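Local coordinates for superoxide dismutase [Fe] (PDB 1COJ), which uses one bound iron ion per subunit to convert superoxide radicals into hydrogen peroxide and molecular oxygen, at residues V36-Y39 / N40-Q43. Residues are numbered along the deposited sequence; the frame is centred on the assembly and turned at random.
Sequences VAKY and NEIQ
K38 and E41 join in an i to i+3 salt bridge on the flank of helix 21-47, the first long arm of the alpha-hairpin domain. Their side chains run side by side in the same direction, and K38 NZ reaches E41 OE2 at 2.8 Å, meeting the oxygen on its syn side but 23° out of the carboxylate plane. The lysine gets there by a bend at chi2, after which the chain runs extended to NZ; this also lays its CD 3.4 Å from E41 OE2. Both ends have further partners: K38 NZ bonds to the backbone O of Y61 of the second subunit, and E41 OE1 pairs with K45 one turn on.

On another side of the helix the contact is aromatic. Q43 slides its CG over a face of the Y39 ring in a CH-pi contact, 3.9 Å from the centroid and 28° off the normal, and its amide continues across the same face with the two planes only 21° apart. The Y39 ring also meets that of Y75 in helix 63-86 of the same chain.

Four main-chain bonds of the alpha-helical i+4 pattern tie 36-39 to 40-43: N40 to V36, E41 to A37, I42 to K38 and Q43 to Y39, with I42 N 3.0 Å from K38 O. The N40 side chain folds back beside V36 O, while its OD1 accepts a bond from L5 N of the N-terminal segment.

V36, Y39 and I42 thus pack on helix 63-86, N40 meets the N-terminal segment, and K38 and E41 touch the second subunit. The E41 carboxylate probably offsets most of the K38 charge, while the Y61 carbonyl takes a further N-H, so one ammonium serves both an intrahelical pair and the subunit interface.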
ATOM      1  N   VAL A  36      -0.647  -5.999 -20.722  1.00  9.60           N
ATOM      2  CA  VAL A  36      -1.703  -6.589 -21.540  1.00 10.31           C
ATOM      3  C   VAL A  36      -1.655  -8.115 -21.405  1.00 11.32           C
ATOM      4  O   VAL A  36      -2.679  -8.763 -21.151  1.00 12.09           O
ATOM      5  CB  VAL A  36      -1.562  -6.175 -23.037  1.00  9.98           C
ATOM      6  CG1 VAL A  36      -2.573  -6.930 -23.902  1.00  8.42           C
ATOM      7  CG2 VAL A  36      -1.765  -4.666 -23.185  1.00  8.62           C
ATOM      8  N   ALA A  37      -0.452  -8.671 -21.513  1.00 10.50           N
ATOM      9  CA  ALA A  37      -0.260 -10.112 -21.408  1.00 12.54           C
ATOM     10  C   ALA A  37      -0.694 -10.655 -20.046  1.00 12.07           C
ATOM     11  O   ALA A  37      -1.389 -11.671 -19.966  1.00 12.31           O
ATOM     12  CB  ALA A  37       1.193 -10.465 -21.678  1.00 10.89           C
ATOM     13  N   LYS A  38      -0.284  -9.987 -18.976  1.00 11.21           N
ATOM     14  CA  LYS A  38      -0.639 -10.428 -17.634  1.00 10.56           C
ATOM     15  C   LYS A  38      -2.123 -10.281 -17.324  1.00 10.66           C
ATOM     16  O   LYS A  38      -2.705 -11.131 -16.641  1.00 10.47           O
ATOM     17  CB  LYS A  38       0.224  -9.722 -16.591  1.00 10.32           C
ATOM     18  CG  LYS A  38       1.587 -10.362 -16.433  1.00 12.74           C
ATOM     19  CD  LYS A  38       1.446 -11.800 -15.967  1.00 11.81           C
ATOM     20  CE  LYS A  38       2.790 -12.475 -15.869  1.00 13.36           C
ATOM     21  NZ  LYS A  38       2.647 -13.806 -15.235  1.00 13.36           N
ATOM     22  N   TYR A  39      -2.739  -9.224 -17.843  1.00 11.09           N
ATOM     23  CA  TYR A  39      -4.165  -9.012 -17.637  1.00 12.46           C
ATOM     24  C   TYR A  39      -4.905 -10.199 -18.249  1.00 13.07           C
ATOM     25  O   TYR A  39      -5.823 -10.755 -17.643  1.00 11.89           O
ATOM     26  CB  TYR A  39      -4.626  -7.709 -18.300  1.00 12.24           C
ATOM     27  CG  TYR A  39      -6.127  -7.514 -18.299  1.00 13.19           C
ATOM     28  CD1 TYR A  39      -6.782  -6.953 -17.202  1.00 12.88           C
ATOM     29  CD2 TYR A  39      -6.899  -7.910 -19.393  1.00 13.85           C
ATOM     30  CE1 TYR A  39      -8.163  -6.793 -17.196  1.00 13.01           C
ATOM     31  CE2 TYR A  39      -8.276  -7.756 -19.396  1.00 13.63           C
ATOM     32  CZ  TYR A  39      -8.905  -7.201 -18.296  1.00 15.11           C
ATOM     33  OH  TYR A  39     -10.278  -7.069 -18.296  1.00 19.42           O
ATOM     34  N   ASN A  40      -4.459 -10.615 -19.432  1.00 11.81           N
ATOM     35  CA  ASN A  40      -5.070 -11.739 -20.132  1.00 11.34           C
ATOM     36  C   ASN A  40      -4.952 -13.045 -19.354  1.00 10.31           C
ATOM     37  O   ASN A  40      -5.907 -13.820 -19.290  1.00 12.25           O
ATOM     38  CB  ASN A  40      -4.483 -11.879 -21.539  1.00 10.11           C
ATOM     39  CG  ASN A  40      -4.990 -10.804 -22.493  1.00 13.29           C
ATOM     40  OD1 ASN A  40      -5.908 -10.050 -22.174  1.00 13.25           O
ATOM     41  ND2 ASN A  40      -4.381 -10.720 -23.661  1.00 13.21           N
ATOM     42  N   GLU A  41      -3.797 -13.266 -18.733  1.00  9.58           N
ATOM     43  CA  GLU A  41      -3.563 -14.468 -17.937  1.00 10.84           C
ATOM     44  C   GLU A  41      -4.530 -14.484 -16.758  1.00 11.69           C
ATOM     45  O   GLU A  41      -5.140 -15.510 -16.445  1.00  9.86           O
ATOM     46  CB  GLU A  41      -2.128 -14.496 -17.408  1.00 11.68           C
ATOM     47  CG  GLU A  41      -1.842 -15.687 -16.497  1.00 12.99           C
ATOM     48  CD  GLU A  41      -0.445 -15.665 -15.891  1.00 15.88           C
ATOM     49  OE1 GLU A  41      -0.228 -16.334 -14.862  1.00 15.68           O
ATOM     50  OE2 GLU A  41       0.443 -14.988 -16.444  1.00 16.39           O
ATOM     51  N   ILE A  42      -4.652 -13.335 -16.102  1.00 10.73           N
ATOM     52  CA  ILE A  42      -5.541 -13.187 -14.958  1.00 11.41           C
ATOM     53  C   ILE A  42      -6.987 -13.479 -15.367  1.00 11.70           C
ATOM     54  O   ILE A  42      -7.700 -14.185 -14.652  1.00 10.91           O
ATOM     55  CB  ILE A  42      -5.395 -11.774 -14.344  1.00 10.50           C
ATOM     56  CG1 ILE A  42      -4.025 -11.656 -13.660  1.00  9.44           C
ATOM     57  CG2 ILE A  42      -6.531 -11.476 -13.370  1.00  9.82           C
ATOM     58  CD1 ILE A  42      -3.661 -10.252 -13.217  1.00 13.34           C
ATOM     59  N   GLN A  43      -7.386 -13.013 -16.551  1.00 12.03           N
ATOM     60  CA  GLN A  43      -8.746 -13.248 -17.043  1.00 14.74           C
ATOM     61  C   GLN A  43      -9.022 -14.736 -17.229  1.00 15.84           C
ATOM     62  O   GLN A  43     -10.100 -15.221 -16.874  1.00 16.17           O
ATOM     63  CB  GLN A  43      -9.018 -12.495 -18.353  1.00 13.62           C
ATOM     64  CG  GLN A  43      -9.071 -10.977 -18.206  1.00 13.33           C
ATOM     65  CD  GLN A  43      -9.921 -10.518 -17.032  1.00 16.36           C
ATOM     66  OE1 GLN A  43      -9.435  -9.852 -16.121  1.00 20.56           O
ATOM     67  NE2 GLN A  43     -11.181 -10.902 -17.027  1.00 14.29           N
TER